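Local coordinates for protein glycoside hydrolase family 31 (PDB 5F7S) that probably hydrolyses alpha-glycosidic bonds in oligosaccharides or polysaccharides, as a glycoside hydrolase of family 31 with a TIM-barrel catalytic domain, at residues T160-F165 and L249-L254; I385-P390 and K465-E470. All blocks are in the same frame, centred on the assembly; numbering follows the deposited sequence.

Interaction 1 (T160-F165 and L249-L254)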
loop_
_atom_site.group_PDB
_atom_site.type_symbol
_atom_site.label_atom_id
_atom_site.label_comp_id
_atom_site.label_asym_id
_atom_site.label_seq_id
_atom_site.Cartn_x
_atom_site.Cartn_y
_atom_site.Cartn_z
ATOM N N THR A 160 -22.965 -6.500 -18.538
ATOM C CA THR A 160 -22.255 -5.226 -18.694
ATOM C C THR A 160 -21.027 -5.286 -17.791
ATOM O O THR A 160 -21.150 -5.304 -16.565
ATOM C CB THR A 160 -23.170 -4.055 -18.300
ATOM O OG1 THR A 160 -24.428 -4.203 -18.956
ATOM C CG2 THR A 160 -22.555 -2.735 -18.687
ATOM N N HIS A 161 -19.843 -5.264 -18.395
ATOM C CA HIS A 161 -18.589 -5.517 -17.662
ATOM C C HIS A 161 -17.784 -4.305 -17.156
ATOM O O HIS A 161 -17.173 -4.375 -16.091
ATOM C CB HIS A 161 -17.698 -6.405 -18.528
ATOM C CG HIS A 161 -18.406 -7.599 -19.088
ATOM N ND1 HIS A 161 -18.698 -8.713 -18.334
ATOM C CD2 HIS A 161 -18.894 -7.847 -20.329
ATOM C CE1 HIS A 161 -19.343 -9.595 -19.082
ATOM N NE2 HIS A 161 -19.476 -9.092 -20.298
ATOM N N ARG A 162 -17.758 -3.229 -17.936
ATOM C CA ARG A 162 -17.020 -2.008 -17.601
ATOM C C ARG A 162 -17.672 -0.806 -18.236
ATOM O O ARG A 162 -18.492 -0.948 -19.146
ATOM C CB ARG A 162 -15.577 -2.052 -18.141
ATOM C CG ARG A 162 -14.707 -3.153 -17.576
ATOM C CD ARG A 162 -13.227 -2.824 -17.707
ATOM N NE ARG A 162 -12.790 -2.799 -19.084
ATOM C CZ ARG A 162 -12.395 -3.869 -19.777
ATOM N NH1 ARG A 162 -12.408 -5.087 -19.252
ATOM N NH2 ARG A 162 -11.999 -3.720 -21.031
ATOM N N VAL A 163 -17.273 0.378 -17.786
ATOM C CA VAL A 163 -17.776 1.630 -18.361
ATOM C C VAL A 163 -16.634 2.613 -18.502
ATOM O O VAL A 163 -15.723 2.603 -17.714
ATOM C CB VAL A 163 -18.952 2.243 -17.548
ATOM C CG1 VAL A 163 -18.540 2.626 -16.148
ATOM C CG2 VAL A 163 -19.530 3.464 -18.251
ATOM N N LYS A 164 -16.695 3.409 -19.553
ATOM C CA LYS A 164 -15.727 4.454 -19.866
ATOM C C LYS A 164 -16.486 5.734 -19.996
ATOM O O LYS A 164 -17.546 5.749 -20.615
ATOM C CB LYS A 164 -15.111 4.248 -21.252
ATOM C CG LYS A 164 -14.064 3.182 -21.335
ATOM C CD LYS A 164 -13.790 2.766 -22.780
ATOM C CE LYS A 164 -13.200 3.858 -23.636
ATOM N NZ LYS A 164 -12.913 3.268 -24.977
ATOM N N PHE A 165 -15.936 6.806 -19.446
ATOM C CA PHE A 165 -16.510 8.126 -19.615
ATOM C C PHE A 165 -15.371 9.124 -19.506
ATOM O O PHE A 165 -14.258 8.744 -19.168
ATOM C CB PHE A 165 -17.678 8.403 -18.640
ATOM C CG PHE A 165 -17.296 8.363 -17.203
ATOM C CD1 PHE A 165 -17.295 7.168 -16.508
ATOM C CD2 PHE A 165 -16.944 9.524 -16.540
ATOM C CE1 PHE A 165 -16.930 7.132 -15.176
ATOM C CE2 PHE A 165 -16.591 9.498 -15.211
ATOM C CZ PHE A 165 -16.584 8.302 -14.527
ATOM N N LEU A 249 -9.745 10.420 -19.179
ATOM C CA LEU A 249 -10.561 9.238 -19.487
ATOM C C LEU A 249 -10.574 8.301 -18.285
ATOM O O LEU A 249 -9.530 7.956 -17.749
ATOM C CB LEU A 249 -10.060 8.516 -20.722
ATOM C CG LEU A 249 -9.914 9.374 -21.971
ATOM C CD1 LEU A 249 -9.371 8.527 -23.113
ATOM C CD2 LEU A 249 -11.246 10.025 -22.351
ATOM N N ILE A 250 -11.767 7.907 -17.857
ATOM C CA ILE A 250 -11.933 7.066 -16.682
ATOM C C ILE A 250 -12.634 5.799 -17.069
ATOM O O ILE A 250 -13.681 5.836 -17.718
ATOM C CB ILE A 250 -12.756 7.791 -15.613
ATOM C CG1 ILE A 250 -11.961 8.985 -15.083
ATOM C CG2 ILE A 250 -13.126 6.858 -14.476
ATOM C CD1 ILE A 250 -12.751 9.907 -14.168
ATOM N N GLU A 251 -12.063 4.673 -16.660
ATOM C CA GLU A 251 -12.629 3.379 -16.965
ATOM C C GLU A 251 -12.869 2.676 -15.640
ATOM O O GLU A 251 -12.010 2.675 -14.763
ATOM C CB GLU A 251 -11.708 2.606 -17.911
ATOM C CG GLU A 251 -12.343 1.357 -18.499
ATOM C CD GLU A 251 -11.598 0.793 -19.720
ATOM O OE1 GLU A 251 -11.753 -0.424 -19.989
ATOM O OE2 GLU A 251 -10.868 1.550 -20.419
ATOM N N VAL A 252 -14.043 2.082 -15.501
ATOM C CA VAL A 252 -14.463 1.478 -14.245
ATOM C C VAL A 252 -14.908 0.027 -14.416
ATOM O O VAL A 252 -15.747 -0.270 -15.254
ATOM C CB VAL A 252 -15.673 2.255 -13.692
ATOM C CG1 VAL A 252 -16.112 1.671 -12.351
ATOM C CG2 VAL A 252 -15.351 3.741 -13.593
ATOM N N ASP A 253 -14.356 -0.867 -13.608
ATOM C CA ASP A 253 -14.780 -2.265 -13.631
ATOM C C ASP A 253 -16.142 -2.328 -12.972
ATOM O O ASP A 253 -16.346 -1.676 -11.933
ATOM C CB ASP A 253 -13.783 -3.162 -12.878
ATOM C CG ASP A 253 -14.276 -4.594 -12.729
ATOM O OD1 ASP A 253 -14.910 -5.111 -13.676
ATOM O OD2 ASP A 253 -14.049 -5.207 -11.650
ATOM N N LEU A 254 -17.073 -3.049 -13.601
ATOM C CA LEU A 254 -18.417 -3.250 -13.061
ATOM C C LEU A 254 -18.558 -4.610 -12.372
ATOM O O LEU A 254 -19.607 -4.898 -11.790
ATOM C CB LEU A 254 -19.506 -3.037 -14.133
ATOM C CG LEU A 254 -19.536 -1.613 -14.716
ATOM C CD1 LEU A 254 -20.544 -1.537 -15.846
ATOM C CD2 LEU A 254 -19.844 -0.572 -13.644
#
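Ile250 grips Phe165 through paired backbone hydrogen bonds, Ile250 N to Phe165 O (2.9 Å) and Phe165 N back to Ile250 O. With CG between its backbone N and carbonyl carbon (chi1 62°), the Phe165 ring swings back over the partner strand, where one face receives Ile250 CB in a CH-pi contact 4.2 Å from the ring centroid; Ile250 CG2 also lies 3.7 Å from Phe165 CZ. Glu251 turns to the other face. Its OE1 accepts Arg162 NE at 2.7 Å through the anti lone pair, with the carboxylate and guanidinium planes 27° apart; NE makes the one hydrogen bond of the bridge, while NH2 is not bonded to this carboxylate. The Lys164 chain runs alongside, CG 3.7 Å from Glu251 OE2, while Lys164 itself makes a cation-pi contact with Trp131. Val252 forms the second hydrogen-bonded pair, with Val163, whose CG1 packs 3.8 Å from Val252 CB. Asp253 sits opposite Arg162, yet its OD1 is taken by Gly255 N. Leu254, leaving the strand, still donates N to His161 O (2.8 Å) and lays CD1 3.7 Å from Thr160 CG2. The antiparallel pair (164° between strand directions) is thus two-sided: Val163, Phe165, Ile250 and Val252 form a buried apolar layer, with strand 263-271 of a second sheet touching Val163 and Phe165, whereas Arg162, Lys164 and Glu251 place their charges on a partly exposed face.

Interaction 2 (I385-P390 and K465-E470). With CA (calcium ion), chain G.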
loop_
_atom_site.group_PDB
_atom_site.type_symbol
_atom_site.label_atom_id
_atom_site.label_comp_id
_atom_site.label_asym_id
_atom_site.label_seq_id
_atom_site.Cartn_x
_atom_site.Cartn_y
_atom_site.Cartn_z
ATOM N N ILE A 385 5.714 -2.277 19.557
ATOM C CA ILE A 385 4.831 -2.609 18.454
ATOM C C ILE A 385 5.275 -3.955 17.856
ATOM O O ILE A 385 6.468 -4.160 17.588
ATOM C CB ILE A 385 4.916 -1.517 17.369
ATOM C CG1 ILE A 385 4.675 -0.110 17.936
ATOM C CG2 ILE A 385 3.980 -1.809 16.203
ATOM C CD1 ILE A 385 3.288 0.160 18.464
ATOM N N LEU A 386 4.313 -4.845 17.637
ATOM C CA LEU A 386 4.582 -6.174 17.093
ATOM C C LEU A 386 4.027 -6.346 15.684
ATOM O O LEU A 386 2.937 -5.873 15.376
ATOM C CB LEU A 386 3.982 -7.257 18.001
ATOM C CG LEU A 386 4.444 -7.277 19.469
ATOM C CD1 LEU A 386 3.879 -8.516 20.143
ATOM C CD2 LEU A 386 5.957 -7.287 19.587
ATOM N N TRP A 387 4.767 -7.093 14.863
ATOM C CA TRP A 387 4.447 -7.324 13.455
ATOM C C TRP A 387 3.387 -8.373 13.284
ATOM O O TRP A 387 3.350 -9.367 14.034
ATOM C CB TRP A 387 5.723 -7.792 12.735
ATOM C CG TRP A 387 5.673 -7.996 11.251
ATOM C CD1 TRP A 387 6.007 -7.083 10.294
ATOM C CD2 TRP A 387 5.379 -9.207 10.556
ATOM N NE1 TRP A 387 5.907 -7.647 9.042
ATOM C CE2 TRP A 387 5.535 -8.952 9.181
ATOM C CE3 TRP A 387 5.010 -10.485 10.965
ATOM C CZ2 TRP A 387 5.309 -9.918 8.216
ATOM C CZ3 TRP A 387 4.800 -11.445 10.009
ATOM C CH2 TRP A 387 4.948 -11.159 8.646
ATOM N N GLN A 388 2.551 -8.172 12.266
ATOM C CA GLN A 388 1.470 -9.098 11.928
ATOM C C GLN A 388 1.343 -9.172 10.444
ATOM O O GLN A 388 1.824 -8.272 9.717
ATOM C CB GLN A 388 0.116 -8.620 12.484
ATOM C CG GLN A 388 0.030 -8.650 13.985
ATOM C CD GLN A 388 -0.088 -10.054 14.538
ATOM O OE1 GLN A 388 -1.179 -10.603 14.614
ATOM N NE2 GLN A 388 1.032 -10.629 14.955
ATOM N N ILE A 389 0.644 -10.224 10.015
ATOM C CA ILE A 389 0.359 -10.499 8.612
ATOM C C ILE A 389 -1.028 -11.124 8.585
ATOM O O ILE A 389 -1.338 -11.906 9.471
ATOM C CB ILE A 389 1.421 -11.462 7.995
ATOM C CG1 ILE A 389 1.273 -11.585 6.482
ATOM C CG2 ILE A 389 1.398 -12.842 8.644
ATOM C CD1 ILE A 389 1.714 -10.329 5.720
ATOM N N PRO A 390 -1.879 -10.775 7.590
ATOM C CA PRO A 390 -3.200 -11.361 7.510
ATOM C C PRO A 390 -3.200 -12.645 6.657
ATOM O O PRO A 390 -3.899 -12.754 5.624
ATOM C CB PRO A 390 -4.016 -10.238 6.887
ATOM C CG PRO A 390 -3.072 -9.548 5.980
ATOM C CD PRO A 390 -1.683 -9.790 6.505
ATOM N N LYS A 465 2.319 -3.667 13.794
ATOM C CA LYS A 465 2.755 -3.308 12.446
ATOM C C LYS A 465 2.023 -4.288 11.544
ATOM O O LYS A 465 2.443 -5.434 11.364
ATOM C CB LYS A 465 4.272 -3.391 12.283
ATOM C CG LYS A 465 4.761 -2.949 10.913
ATOM C CD LYS A 465 6.268 -3.074 10.788
ATOM C CE LYS A 465 6.756 -2.686 9.411
ATOM N NZ LYS A 465 8.247 -2.695 9.358
ATOM N N THR A 466 0.874 -3.840 11.044
ATOM C CA THR A 466 0.001 -4.629 10.186
ATOM C C THR A 466 0.497 -4.593 8.760
ATOM O O THR A 466 -0.008 -3.865 7.911
ATOM C CB THR A 466 -1.468 -4.144 10.288
ATOM O OG1 THR A 466 -1.498 -2.727 10.329
ATOM C CG2 THR A 466 -2.100 -4.652 11.567
ATOM N N ASP A 467 1.496 -5.411 8.513
ATOM C CA ASP A 467 2.136 -5.517 7.216
ATOM C C ASP A 467 1.234 -6.363 6.308
ATOM O O ASP A 467 0.354 -7.070 6.793
ATOM C CB ASP A 467 3.482 -6.212 7.435
ATOM C CG ASP A 467 4.455 -6.020 6.306
ATOM O OD1 ASP A 467 4.142 -5.431 5.245
ATOM O OD2 ASP A 467 5.584 -6.466 6.497
ATOM N N GLY A 468 1.450 -6.271 4.996
ATOM C CA GLY A 468 0.695 -7.048 3.993
ATOM C C GLY A 468 -0.701 -6.514 3.698
ATOM O O GLY A 468 -0.939 -5.318 3.802
ATOM N N GLY A 469 -1.611 -7.418 3.321
ATOM C CA GLY A 469 -3.009 -7.103 3.002
ATOM C C GLY A 469 -3.358 -7.079 1.512
ATOM O O GLY A 469 -4.507 -6.779 1.151
ATOM N N GLU A 470 -2.391 -7.414 0.653
ATOM C CA GLU A 470 -2.594 -7.360 -0.787
ATOM C C GLU A 470 -2.723 -8.734 -1.423
ATOM O O GLU A 470 -2.665 -8.840 -2.639
ATOM C CB GLU A 470 -1.393 -6.684 -1.475
ATOM C CG GLU A 470 -0.844 -5.439 -0.821
ATOM C CD GLU A 470 0.180 -5.711 0.276
ATOM O OE1 GLU A 470 0.569 -6.891 0.502
ATOM O OE2 GLU A 470 0.625 -4.717 0.893
HETATM CA CA CA G . 7.329 -7.394 5.021
HETATM O O HOH W 1 8.420 -7.038 7.202
HETATM O O HOH W 2 6.922 -4.668 4.408
HETATM O O HOH W 3 7.586 -7.008 2.689
#
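Trp387 and Asp467 both carry CG anti to the backbone N (chi1 -175° and -162°), which brings the indole of strand 383-388 and the carboxylate of the loop just after strand 463-466 together. Asp467 OD2 lies at the indole edge, near the ring plane, and accepts NE1 at 2.8 Å through its anti lone pair; the two planes stand 87° apart. The same OD2 binds the calcium ion at 2.5 Å, and three waters join it there. One of these waters also accepts a weak bond from Trp387 NE1, while another donates to Asp467 OD1, which in addition receives Gly468 N at 2.8 Å. With both oxygens engaged, rotation of the carboxylate is restrained. A leucine in place of Trp387 would probably leave OD2 without its N-H donor and the carboxylate less firmly oriented beside the metal. Lys465, its chain fully extended, passes the indole edge with CD 4.0 Å from Trp387 CD1 and ends in a salt bridge to Glu330. The backbones are joined by Lys465 N to Leu386 O (2.8 Å), Gln388 N to Lys465 O (2.9 Å) and Asp467 N to Gln388 O (3.1 Å), the last being the most bent. Beyond the strands, Pro390 CD rests 3.4 Å from Asp467 O; a side chain on Gly468 would run into Ile389 CD1. Strands 383-388 and 463-466 are the third and fourth of the parallel barrel, and Asp467 follows the C-terminal end of the fourth, the end at which TIM-barrel enzymes place their active sites. Strand 326-329 flanks the pair through Ile385 and Leu386, strand 513-515 meets Lys465 and Thr466, and helix 485-506 covers Thr466 and Pro390 with Tyr496.

Interaction 1 joins antiparallel strands of a beta sheet preceding the barrel in sequence, and is partly buried; interaction 2 joins parallel barrel strands, and every residue touching in it is buried. They share no strand: their centres lie 33 Å apart, their nearest atoms about 15 Å, and the first closes along the chain before the second opens. Chemistry follows place. In 160-165 with 249-254, charged side chains gather on one face, where Arg162 and Glu251 form a salt bridge, and apolar groups on the other, with no metal in the contact. In 385-390 with 465-470, polar groups are interior, engaged by neighbouring side chains, backbone and a hydrated calcium at the barrel mouth.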